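Long-range contacts in Endonuclease/exonuclease/phosphatase (Leptotrichia buccalis C-1013-b, PDB 3TEB), which probably hydrolyses phosphodiester bonds as a metal-dependent nuclease of the DNase I-like fold: residues E21-L26 / K251-S255; Q34-M40 / V95-H101; A105-C111 / R123-T129; G175-A181 / K226-F232. One frame throughout, in Å; residues are numbered along the deposited sequence.

Contact 1: residues E21-L26 / K251-S255; sequences EKIDIL and KEIVS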
# COMPACT_ATOMS: atom_id res chain seq x y z
N GLU A 21 -16.78 9.50 -7.74
CA GLU A 21 -17.56 8.33 -7.38
C GLU A 21 -16.64 7.23 -6.86
O GLU A 21 -16.95 6.55 -5.90
CB GLU A 21 -18.38 7.82 -8.56
CG GLU A 21 -19.63 7.10 -8.09
CD GLU A 21 -20.25 6.13 -9.13
OE1 GLU A 21 -20.33 6.50 -10.34
OE2 GLU A 21 -20.68 5.01 -8.70
N LYS A 22 -15.48 7.07 -7.50
CA LYS A 22 -14.53 6.04 -7.11
C LYS A 22 -13.97 6.28 -5.70
O LYS A 22 -13.91 5.34 -4.89
CB LYS A 22 -13.42 5.93 -8.15
CG LYS A 22 -13.83 5.14 -9.37
CD LYS A 22 -12.85 5.29 -10.50
CE LYS A 22 -13.21 4.35 -11.64
NZ LYS A 22 -12.50 4.65 -12.93
N ILE A 23 -13.59 7.53 -5.41
CA ILE A 23 -13.27 7.93 -4.03
C ILE A 23 -14.43 7.55 -3.11
O ILE A 23 -14.22 6.91 -2.09
CB ILE A 23 -12.99 9.44 -3.90
CG1 ILE A 23 -11.62 9.76 -4.49
CG2 ILE A 23 -13.02 9.88 -2.45
CD1 ILE A 23 -11.41 11.24 -4.75
N ASP A 24 -15.65 7.91 -3.49
CA ASP A 24 -16.79 7.62 -2.65
C ASP A 24 -16.97 6.12 -2.36
O ASP A 24 -17.22 5.75 -1.22
CB ASP A 24 -18.06 8.20 -3.25
CG ASP A 24 -19.11 8.49 -2.21
OD1 ASP A 24 -18.84 9.37 -1.34
OD2 ASP A 24 -20.19 7.84 -2.26
N ILE A 25 -16.83 5.28 -3.39
CA ILE A 25 -16.85 3.82 -3.24
C ILE A 25 -15.81 3.40 -2.20
O ILE A 25 -16.09 2.63 -1.29
CB ILE A 25 -16.44 3.09 -4.54
CG1 ILE A 25 -17.19 3.59 -5.79
CG2 ILE A 25 -16.51 1.58 -4.33
CD1 ILE A 25 -18.46 2.91 -6.09
N LEU A 26 -14.58 3.88 -2.37
CA LEU A 26 -13.50 3.51 -1.48
C LEU A 26 -13.82 3.90 -0.05
O LEU A 26 -13.75 3.07 0.84
CB LEU A 26 -12.21 4.18 -1.93
CG LEU A 26 -10.88 3.96 -1.21
CD1 LEU A 26 -10.59 2.48 -0.94
CD2 LEU A 26 -9.81 4.59 -2.09
N LYS A 251 -17.08 -5.76 -4.64
CA LYS A 251 -17.07 -4.28 -4.71
C LYS A 251 -16.62 -3.68 -6.05
O LYS A 251 -15.79 -4.26 -6.75
CB LYS A 251 -16.23 -3.69 -3.56
CG LYS A 251 -17.04 -3.04 -2.46
CD LYS A 251 -17.62 -4.03 -1.49
CE LYS A 251 -18.55 -3.32 -0.54
NZ LYS A 251 -19.46 -4.28 0.12
N GLU A 252 -17.16 -2.50 -6.37
CA GLU A 252 -16.85 -1.79 -7.64
C GLU A 252 -15.39 -1.32 -7.82
O GLU A 252 -14.70 -1.09 -6.85
CB GLU A 252 -17.80 -0.61 -7.79
CG GLU A 252 -19.24 -1.01 -8.01
CD GLU A 252 -20.23 0.11 -7.69
OE1 GLU A 252 -20.49 0.37 -6.49
OE2 GLU A 252 -20.75 0.73 -8.65
N ILE A 253 -14.95 -1.18 -9.08
CA ILE A 253 -13.57 -0.79 -9.42
C ILE A 253 -13.27 0.68 -9.02
O ILE A 253 -14.05 1.56 -9.32
CB ILE A 253 -13.27 -1.05 -10.93
CG1 ILE A 253 -12.92 -2.52 -11.15
CG2 ILE A 253 -12.13 -0.19 -11.45
CD1 ILE A 253 -12.65 -2.90 -12.62
N VAL A 254 -12.14 0.93 -8.35
CA VAL A 254 -11.78 2.31 -7.95
C VAL A 254 -10.42 2.78 -8.46
O VAL A 254 -10.03 3.92 -8.26
CB VAL A 254 -11.80 2.51 -6.42
CG1 VAL A 254 -13.17 2.16 -5.86
CG2 VAL A 254 -10.70 1.71 -5.74
N SER A 255 -9.70 1.89 -9.14
CA SER A 255 -8.39 2.21 -9.66
C SER A 255 -8.08 1.39 -10.91
O SER A 255 -8.96 0.74 -11.48
CB SER A 255 -7.37 1.93 -8.58
OG SER A 255 -6.07 2.26 -9.02

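Contact 2: residues Q34-M40 / V95-H101; sequences QYDVIAM and VAVITRH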
# COMPACT_ATOMS: atom_id res chain seq x y z
N GLN A 34 -14.29 -1.13 8.48
CA GLN A 34 -13.59 -0.64 9.66
C GLN A 34 -12.15 -1.12 9.71
O GLN A 34 -11.65 -1.44 10.77
CB GLN A 34 -14.33 -1.04 10.95
CG GLN A 34 -15.61 -0.26 11.19
CD GLN A 34 -15.34 1.21 11.43
OE1 GLN A 34 -14.53 1.57 12.30
NE2 GLN A 34 -16.00 2.07 10.67
N TYR A 35 -11.48 -1.14 8.57
CA TYR A 35 -10.10 -1.62 8.51
C TYR A 35 -9.21 -0.98 9.58
O TYR A 35 -9.35 0.20 9.90
CB TYR A 35 -9.50 -1.37 7.13
CG TYR A 35 -10.16 -2.13 6.00
CD1 TYR A 35 -10.04 -3.51 5.90
CD2 TYR A 35 -10.91 -1.45 5.04
CE1 TYR A 35 -10.65 -4.21 4.86
CE2 TYR A 35 -11.51 -2.14 3.99
CZ TYR A 35 -11.38 -3.52 3.91
OH TYR A 35 -11.98 -4.21 2.89
N ASP A 36 -8.29 -1.77 10.13
CA ASP A 36 -7.35 -1.26 11.10
C ASP A 36 -6.28 -0.43 10.41
O ASP A 36 -5.86 0.61 10.93
CB ASP A 36 -6.68 -2.39 11.87
CG ASP A 36 -7.66 -3.17 12.72
OD1 ASP A 36 -7.68 -2.94 13.95
OD2 ASP A 36 -8.41 -4.00 12.16
N VAL A 37 -5.83 -0.89 9.25
CA VAL A 37 -4.75 -0.22 8.53
C VAL A 37 -5.00 -0.23 7.02
O VAL A 37 -5.23 -1.29 6.45
CB VAL A 37 -3.38 -0.88 8.84
CG1 VAL A 37 -2.29 -0.32 7.94
CG2 VAL A 37 -3.02 -0.72 10.31
N ILE A 38 -4.96 0.94 6.39
CA ILE A 38 -5.05 1.02 4.94
C ILE A 38 -3.72 1.49 4.37
O ILE A 38 -3.21 2.55 4.76
CB ILE A 38 -6.15 1.97 4.48
CG1 ILE A 38 -7.53 1.47 4.93
CG2 ILE A 38 -6.13 2.11 2.97
CD1 ILE A 38 -8.06 2.13 6.17
N ALA A 39 -3.15 0.71 3.46
CA ALA A 39 -1.91 1.10 2.80
C ALA A 39 -2.23 1.52 1.36
O ALA A 39 -2.93 0.82 0.65
CB ALA A 39 -0.89 -0.03 2.83
N MSE A 40 -1.74 2.68 0.95
CA MSE A 40 -2.06 3.23 -0.37
C MSE A 40 -0.81 3.66 -1.13
O MSE A 40 0.12 4.24 -0.54
CB MSE A 40 -2.99 4.41 -0.23
CG MSE A 40 -4.39 4.02 0.12
SE MSE A 40 -5.50 5.59 0.33
CE MSE A 40 -4.65 6.30 1.94
N VAL A 95 3.15 7.73 -1.14
CA VAL A 95 2.42 6.61 -0.58
C VAL A 95 1.81 7.09 0.70
O VAL A 95 2.24 8.12 1.23
CB VAL A 95 3.33 5.40 -0.29
CG1 VAL A 95 3.74 4.71 -1.59
CG2 VAL A 95 4.55 5.81 0.49
N ALA A 96 0.80 6.39 1.20
CA ALA A 96 0.20 6.77 2.46
C ALA A 96 -0.23 5.57 3.27
O ALA A 96 -0.26 4.44 2.78
CB ALA A 96 -0.94 7.71 2.25
N VAL A 97 -0.54 5.81 4.54
CA VAL A 97 -1.14 4.82 5.41
C VAL A 97 -2.25 5.53 6.16
O VAL A 97 -2.04 6.62 6.68
CB VAL A 97 -0.14 4.27 6.45
CG1 VAL A 97 -0.83 3.30 7.37
CG2 VAL A 97 1.05 3.60 5.78
N ILE A 98 -3.43 4.94 6.20
CA ILE A 98 -4.48 5.43 7.08
C ILE A 98 -4.65 4.43 8.22
O ILE A 98 -4.48 3.22 8.02
CB ILE A 98 -5.84 5.54 6.37
CG1 ILE A 98 -5.75 6.38 5.09
CG2 ILE A 98 -6.90 6.07 7.31
CD1 ILE A 98 -5.56 7.87 5.30
N THR A 99 -4.98 4.91 9.42
CA THR A 99 -5.17 3.98 10.52
C THR A 99 -6.21 4.41 11.53
O THR A 99 -6.37 5.59 11.80
CB THR A 99 -3.83 3.54 11.20
OG1 THR A 99 -4.10 2.59 12.23
CG2 THR A 99 -3.03 4.72 11.75
N ARG A 100 -6.90 3.40 12.06
CA ARG A 100 -7.85 3.51 13.17
C ARG A 100 -7.15 3.69 14.51
O ARG A 100 -7.76 4.19 15.47
CB ARG A 100 -8.63 2.21 13.26
CG ARG A 100 -10.06 2.26 12.92
CD ARG A 100 -10.62 0.86 12.86
NE ARG A 100 -10.60 0.20 14.17
CZ ARG A 100 -10.70 -1.12 14.37
NH1 ARG A 100 -10.84 -1.95 13.35
NH2 ARG A 100 -10.65 -1.60 15.60
N HIS A 101 -5.90 3.24 14.57
CA HIS A 101 -5.11 3.21 15.80
C HIS A 101 -4.15 4.36 15.92
O HIS A 101 -3.62 4.84 14.93
CB HIS A 101 -4.29 1.94 15.84
CG HIS A 101 -5.11 0.69 15.76
ND1 HIS A 101 -5.88 0.25 16.81
CD2 HIS A 101 -5.27 -0.20 14.77
CE1 HIS A 101 -6.49 -0.87 16.46
NE2 HIS A 101 -6.14 -1.16 15.22
O HOH W 1 -10.55 -5.09 12.34

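Contact 3: residues A105-C111 / R123-T129; sequences AEDEFYC and RRIVSIT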
# COMPACT_ATOMS: atom_id res chain seq x y z
N ALA A 105 5.42 5.27 16.49
CA ALA A 105 6.49 5.74 15.60
C ALA A 105 5.99 5.91 14.17
O ALA A 105 4.98 5.34 13.79
CB ALA A 105 7.69 4.79 15.65
N GLU A 106 6.71 6.71 13.39
CA GLU A 106 6.38 6.97 12.00
C GLU A 106 7.68 7.24 11.29
O GLU A 106 8.50 7.99 11.78
CB GLU A 106 5.49 8.21 11.87
CG GLU A 106 4.79 8.36 10.51
CD GLU A 106 5.53 9.25 9.47
OE1 GLU A 106 6.73 9.58 9.67
OE2 GLU A 106 4.91 9.62 8.43
N ASP A 107 7.87 6.66 10.12
CA ASP A 107 9.05 7.00 9.35
C ASP A 107 8.70 7.16 7.89
O ASP A 107 7.75 6.55 7.39
CB ASP A 107 10.15 5.95 9.54
CG ASP A 107 11.56 6.53 9.39
OD1 ASP A 107 11.70 7.65 8.83
OD2 ASP A 107 12.53 5.86 9.83
N GLU A 108 9.46 8.03 7.23
CA GLU A 108 9.38 8.29 5.81
C GLU A 108 10.81 8.26 5.33
O GLU A 108 11.64 9.02 5.83
CB GLU A 108 8.80 9.67 5.58
CG GLU A 108 7.43 9.86 6.19
CD GLU A 108 7.03 11.32 6.38
OE1 GLU A 108 7.58 12.21 5.67
OE2 GLU A 108 6.16 11.59 7.25
N PHE A 109 11.12 7.38 4.38
CA PHE A 109 12.50 7.25 3.90
C PHE A 109 12.55 6.60 2.53
O PHE A 109 11.59 5.95 2.11
CB PHE A 109 13.33 6.41 4.89
CG PHE A 109 12.83 5.01 5.04
CD1 PHE A 109 11.72 4.73 5.83
CD2 PHE A 109 13.44 3.97 4.37
CE1 PHE A 109 11.24 3.44 5.95
CE2 PHE A 109 12.97 2.69 4.49
CZ PHE A 109 11.87 2.42 5.28
N TYR A 110 13.68 6.78 1.84
CA TYR A 110 13.89 6.17 0.54
C TYR A 110 14.39 4.76 0.70
O TYR A 110 15.38 4.52 1.39
CB TYR A 110 14.88 6.97 -0.30
CG TYR A 110 14.26 8.21 -0.91
CD1 TYR A 110 13.40 8.11 -1.99
CD2 TYR A 110 14.52 9.48 -0.39
CE1 TYR A 110 12.82 9.23 -2.54
CE2 TYR A 110 13.95 10.61 -0.93
CZ TYR A 110 13.09 10.49 -2.01
OH TYR A 110 12.50 11.60 -2.56
N CYS A 111 13.71 3.82 0.06
CA CYS A 111 14.20 2.46 -0.00
C CYS A 111 15.06 2.23 -1.26
O CYS A 111 15.58 1.14 -1.48
CB CYS A 111 13.03 1.49 0.04
SG CYS A 111 12.15 1.39 -1.52
N ARG A 123 11.90 6.07 -4.70
CA ARG A 123 10.69 5.65 -3.99
C ARG A 123 10.83 5.77 -2.50
O ARG A 123 11.69 5.15 -1.90
CB ARG A 123 10.33 4.21 -4.34
CG ARG A 123 10.21 3.94 -5.82
CD ARG A 123 9.00 4.63 -6.38
NE ARG A 123 9.01 4.61 -7.84
CZ ARG A 123 8.28 3.78 -8.58
NH1 ARG A 123 7.47 2.90 -8.00
NH2 ARG A 123 8.36 3.83 -9.90
N ARG A 124 9.97 6.57 -1.90
CA ARG A 124 9.95 6.76 -0.45
C ARG A 124 8.92 5.78 0.15
O ARG A 124 7.89 5.50 -0.46
CB ARG A 124 9.60 8.22 -0.15
CG ARG A 124 9.82 8.71 1.25
CD ARG A 124 10.92 9.76 1.39
NE ARG A 124 10.57 11.03 0.77
CZ ARG A 124 11.21 12.18 0.99
NH1 ARG A 124 12.23 12.24 1.82
NH2 ARG A 124 10.82 13.29 0.35
N ILE A 125 9.23 5.24 1.33
CA ILE A 125 8.33 4.32 2.03
C ILE A 125 7.73 5.01 3.26
O ILE A 125 8.35 5.88 3.86
CB ILE A 125 9.12 3.08 2.49
CG1 ILE A 125 9.85 2.43 1.30
CG2 ILE A 125 8.23 2.10 3.19
CD1 ILE A 125 8.94 1.68 0.28
N VAL A 126 6.52 4.64 3.62
CA VAL A 126 5.95 5.14 4.86
C VAL A 126 5.77 3.98 5.82
O VAL A 126 5.13 2.98 5.48
CB VAL A 126 4.60 5.84 4.64
CG1 VAL A 126 3.97 6.23 5.96
CG2 VAL A 126 4.83 7.07 3.84
N SER A 127 6.34 4.12 7.02
CA SER A 127 6.13 3.12 8.06
C SER A 127 5.40 3.70 9.26
O SER A 127 5.48 4.90 9.54
CB SER A 127 7.43 2.47 8.49
OG SER A 127 8.16 3.31 9.35
N ILE A 128 4.71 2.81 9.96
CA ILE A 128 3.89 3.13 11.09
C ILE A 128 4.15 2.07 12.18
O ILE A 128 4.29 0.88 11.87
CB ILE A 128 2.41 3.27 10.61
CG1 ILE A 128 1.81 4.56 11.12
CG2 ILE A 128 1.51 2.08 10.90
CD1 ILE A 128 2.54 5.74 10.56
N THR A 129 4.27 2.48 13.44
CA THR A 129 4.35 1.50 14.53
C THR A 129 3.11 1.57 15.44
O THR A 129 2.84 2.60 16.06
CB THR A 129 5.67 1.62 15.33
OG1 THR A 129 6.77 1.62 14.41
CG2 THR A 129 5.86 0.45 16.27

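Contact 4: residues G175-A181 / K226-F232; sequences GDFNTDA and KRLDYIF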
# COMPACT_ATOMS: atom_id res chain seq x y z
N GLY A 175 1.96 -3.52 -0.40
CA GLY A 175 1.84 -2.69 -1.59
C GLY A 175 2.16 -3.27 -2.95
O GLY A 175 2.17 -4.49 -3.16
N ASP A 176 2.42 -2.36 -3.88
CA ASP A 176 2.59 -2.69 -5.27
C ASP A 176 4.05 -2.99 -5.54
O ASP A 176 4.90 -2.12 -5.40
CB ASP A 176 2.13 -1.51 -6.13
CG ASP A 176 2.17 -1.81 -7.62
OD1 ASP A 176 2.28 -3.01 -8.01
OD2 ASP A 176 2.08 -0.84 -8.40
N PHE A 177 4.33 -4.24 -5.91
CA PHE A 177 5.71 -4.68 -6.10
C PHE A 177 6.12 -4.80 -7.56
O PHE A 177 7.29 -5.11 -7.85
CB PHE A 177 5.97 -5.98 -5.34
CG PHE A 177 6.17 -5.78 -3.87
CD1 PHE A 177 5.08 -5.52 -3.04
CD2 PHE A 177 7.46 -5.81 -3.32
CE1 PHE A 177 5.26 -5.30 -1.67
CE2 PHE A 177 7.66 -5.60 -1.95
CZ PHE A 177 6.56 -5.34 -1.12
N ASN A 178 5.17 -4.53 -8.46
CA ASN A 178 5.39 -4.64 -9.91
C ASN A 178 5.99 -5.97 -10.33
O ASN A 178 6.85 -6.00 -11.21
CB ASN A 178 6.30 -3.51 -10.40
CG ASN A 178 5.57 -2.22 -10.62
OD1 ASN A 178 4.50 -2.18 -11.24
ND2 ASN A 178 6.15 -1.13 -10.13
N THR A 179 5.54 -7.05 -9.70
CA THR A 179 6.11 -8.38 -9.94
C THR A 179 5.02 -9.44 -9.99
O THR A 179 4.31 -9.65 -9.02
CB THR A 179 7.11 -8.74 -8.85
OG1 THR A 179 8.16 -7.78 -8.84
CG2 THR A 179 7.72 -10.10 -9.11
N ASP A 180 4.91 -10.12 -11.13
CA ASP A 180 3.89 -11.13 -11.29
C ASP A 180 4.32 -12.46 -10.68
O ASP A 180 5.28 -13.08 -11.13
CB ASP A 180 3.55 -11.31 -12.77
CG ASP A 180 2.19 -11.99 -12.99
OD1 ASP A 180 1.42 -12.15 -12.02
OD2 ASP A 180 1.90 -12.35 -14.16
N ALA A 181 3.58 -12.89 -9.66
CA ALA A 181 3.81 -14.17 -8.98
C ALA A 181 3.60 -15.36 -9.92
O ALA A 181 4.08 -16.47 -9.66
CB ALA A 181 2.89 -14.28 -7.80
N LYS A 226 -2.79 -10.77 -13.72
CA LYS A 226 -1.56 -10.73 -12.93
C LYS A 226 -1.81 -10.55 -11.43
O LYS A 226 -2.87 -10.09 -11.00
CB LYS A 226 -0.64 -9.62 -13.44
CG LYS A 226 -0.10 -9.79 -14.86
CD LYS A 226 0.87 -8.65 -15.16
CE LYS A 226 1.71 -8.89 -16.41
NZ LYS A 226 1.13 -8.19 -17.58
N ARG A 227 -0.82 -10.94 -10.64
CA ARG A 227 -0.81 -10.66 -9.22
C ARG A 227 0.45 -9.84 -8.93
O ARG A 227 1.55 -10.39 -8.83
CB ARG A 227 -0.87 -11.95 -8.42
CG ARG A 227 -1.12 -11.77 -6.94
CD ARG A 227 -1.38 -13.09 -6.25
NE ARG A 227 -0.49 -13.24 -5.10
CZ ARG A 227 0.36 -14.24 -4.93
NH1 ARG A 227 0.42 -15.23 -5.81
NH2 ARG A 227 1.13 -14.27 -3.86
N LEU A 228 0.27 -8.52 -8.83
CA LEU A 228 1.37 -7.57 -8.73
C LEU A 228 1.47 -6.92 -7.36
O LEU A 228 2.52 -6.39 -6.98
CB LEU A 228 1.17 -6.48 -9.76
CG LEU A 228 1.33 -6.77 -11.25
CD1 LEU A 228 1.40 -5.44 -11.98
CD2 LEU A 228 2.57 -7.60 -11.54
N ASP A 229 0.34 -6.94 -6.64
CA ASP A 229 0.23 -6.33 -5.31
C ASP A 229 0.32 -7.43 -4.25
O ASP A 229 -0.12 -8.56 -4.49
CB ASP A 229 -1.10 -5.60 -5.19
CG ASP A 229 -1.26 -4.45 -6.20
OD1 ASP A 229 -1.56 -4.73 -7.39
OD2 ASP A 229 -1.10 -3.27 -5.79
N TYR A 230 0.89 -7.10 -3.09
CA TYR A 230 1.07 -8.10 -2.04
C TYR A 230 0.92 -7.57 -0.64
O TYR A 230 0.93 -6.37 -0.41
CB TYR A 230 2.45 -8.74 -2.13
CG TYR A 230 2.81 -9.36 -3.45
CD1 TYR A 230 2.56 -10.70 -3.69
CD2 TYR A 230 3.42 -8.60 -4.45
CE1 TYR A 230 2.91 -11.29 -4.90
CE2 TYR A 230 3.76 -9.17 -5.67
CZ TYR A 230 3.51 -10.52 -5.88
OH TYR A 230 3.86 -11.08 -7.09
N ILE A 231 0.81 -8.50 0.30
CA ILE A 231 1.02 -8.21 1.71
C ILE A 231 1.99 -9.27 2.26
O ILE A 231 1.64 -10.43 2.44
CB ILE A 231 -0.31 -8.12 2.47
CG1 ILE A 231 -1.01 -6.82 2.10
CG2 ILE A 231 -0.08 -8.13 3.98
CD1 ILE A 231 -2.48 -6.83 2.32
N PHE A 232 3.24 -8.85 2.49
CA PHE A 232 4.29 -9.71 3.00
C PHE A 232 4.45 -9.53 4.50
O PHE A 232 4.00 -8.53 5.07
CB PHE A 232 5.64 -9.41 2.33
CG PHE A 232 5.67 -9.69 0.86
CD1 PHE A 232 5.53 -10.98 0.38
CD2 PHE A 232 5.85 -8.66 -0.05
CE1 PHE A 232 5.56 -11.24 -0.99
CE2 PHE A 232 5.89 -8.90 -1.41
CZ PHE A 232 5.74 -10.20 -1.89

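Contact 1: residues E21-L26 / K251-S255
This is a packing contact on the outside of the fold: K22 and I25, on one side of helix 19-33, rest against V254 and E252 in the loop between strands 239-245 and 259-264. V254 forms its centre. With CG1 opposite the carbonyl carbon and beside its own N (chi1 -57°), that methyl turns to the helix, 3.6 Å from I25 CB and 3.4 Å from K22 O. K22 O is already taken by L26 N in the helix, so it can accept an apolar neighbour, and a compact branched valine fits against the helix between K22 and I25. K22 lies extended across the loop backbone, its CG 3.6 Å from I253 O. Its NZ is held by E17 O and by a salt bridge with E16, so the lysine packs with its methylenes and keeps its charge in a polar setting. In the DNase I-like sandwich such a helix covers the outer face of a sheet, and the loop here leads into the Ser-Asp-His sequence S255-D256-H257 characteristic of the family, in which D256 is a magnesium ligand. I25 meets E252 at about a right angle, CD1 lying 3.3 Å from E252 OE1. E252 OE2 comes within 4.3 Å of E21 OE2; both glutamates are exposed, and water would be expected to soften the like charges.

Contact 2: residues Q34-M40 / V95-H101
R100, just past the end of strand 91-99, runs along the backbone of Q34-D36. Its CB lies near D36 O and Y35 O, CG is 3.7 Å from Y35 O, and CD sits 3.3 Å from both Q34 O and Y35 O. R100 NE and CZ stay near Q34 O, at 3.9 and 3.7 Å, and NH2 lies near D36 OD1. A bend at chi3 of R100 (65°) lets R100 NH1 donate to Q34 O at 2.8 Å, near the guanidinium plane. D36 OD1 lies over one face instead, a salt bridge of charge alone at 3.4 Å from R100 NH1. A leucine in place of R100 would probably leave Q34 O without this donor and the D36 carboxylate without the guanidinium charge over it. H101 NE2 donates to D36 OD1 on its anti lone pair at 2.7 Å, while D36 O accepts from both T99 OG1 and R100 N. Beyond this, I38 with I98 and M40 with A96 are hydrogen-bonded antiparallel pairs. Beta-branched residues suit these strands, and selenomethionine M40 lays CE against I98 CG1. Strand 37-46 is flanked by 91-99 and 4-10, and V37, A39 and V97 face strand 135-143 of the second sheet.

Contact 3: residues A105-C111 / R123-T129
The Y110 ring carries R124 CD over one face, a CH-pi contact 4.0 Å from the ring centroid, and has R123 N at its edge. Farther along the same arginine, the guanidinium lies over the rim of the ring, the planes 21° apart, with Y110 CE2 3.5 Å above the R124 guanidinium plane. The F109 ring, on the other side of the sheet, receives I125 CB over a face, 4.2 Å from its centroid. F109 gets there because its CG stands between the backbone N and carbonyl carbon (chi1 62°), folding the ring back over the neighbouring strand. C111 CB adds to this apolar patch, 3.5 Å from I125 CG1, and helix 154-162 covers it through I161.

Beneath the rings, edge strand 105-110 pairs antiparallel with strand 124-132 in the second sheet of the sandwich. D107 with S127 and F109 with I125 are hydrogen-bonded pairs, and E108 with V126 and Y110 with R124 alternate with them. C111 N prolongs the ladder by donating to R123 O at 3.1 Å.

Replacing Y110 by a serine would probably strip R124 of the flat surface it lies along and leave S84 O without the phenol that reaches it. R124 NE meanwhile donates to N83 O. At this end of the ladder, then, F109 and I125, with C111, make an apolar patch, while farther along the same face S127 and D107, salt-bridged to R164, are polar; on the other face a tyrosine and an arginine pack by their flat and aliphatic parts while sending their polar ends to N83 and S84 of strand 78-84.

Contact 4: residues G175-A181 / K226-F232
G175 and Y230 form an antiparallel hydrogen-bonded pair, G175 N to Y230 O at 3.0 Å and Y230 N to G175 O at 2.9 Å, before segment 175-181 turns away and F177 N takes L228 O. The turn is the Gly-Asp-Phe-Asn sequence G175-N178 that marks DNase I-like enzymes and lies at the active site in relatives. G175 has backbone angles (phi 144°, psi -160°) at which a CB would strike the preceding carbonyl O, so glycine fits. D176 and D229 follow as a non-hydrogen-bonded pair, their side chains on one face of the sheet; D229 OD1 is hydrogen-bonded to H257 ND1 and T211 OG1. Y230, on the opposite face from D176 and D229, joins F177 and F232 in an aromatic cluster. F232 turns its edge to the face of F177 in a T-shaped pair, centroids 4.9 Å apart and planes at 88°, and I191 of helix 185-192 packs against both. A181 CB lies over one face of the R227 guanidinium, whose NH2 pairs with D198. At the far end R227 N donates to D180 OD1 at 2.9 Å, meeting that oxygen from above the carboxylate plane.

Contacts 2 and 3 touch directly: V95 CG2 of the first sheet packs 3.6 Å from V126 CG2 of the second, so together they join the two halves of the sandwich. Contact 4 lies in the same sheet as contact 3, their centres about 19 Å apart. Contact 1 stands farthest out, about 26 Å from contact 3 between centres, and leads by chain into contact 2, since helix 19-33 runs on to strand 37-46. The contacts lie at different distances from the magnesium, whose ligands in this protein include E42 and D256: measured from side chains, D176 of contact 4 is about 6 Å from the ion, R123 of contact 3 about 9 Å, V95 of contact 2 about 11 Å and V254 of contact 1 about 12 Å.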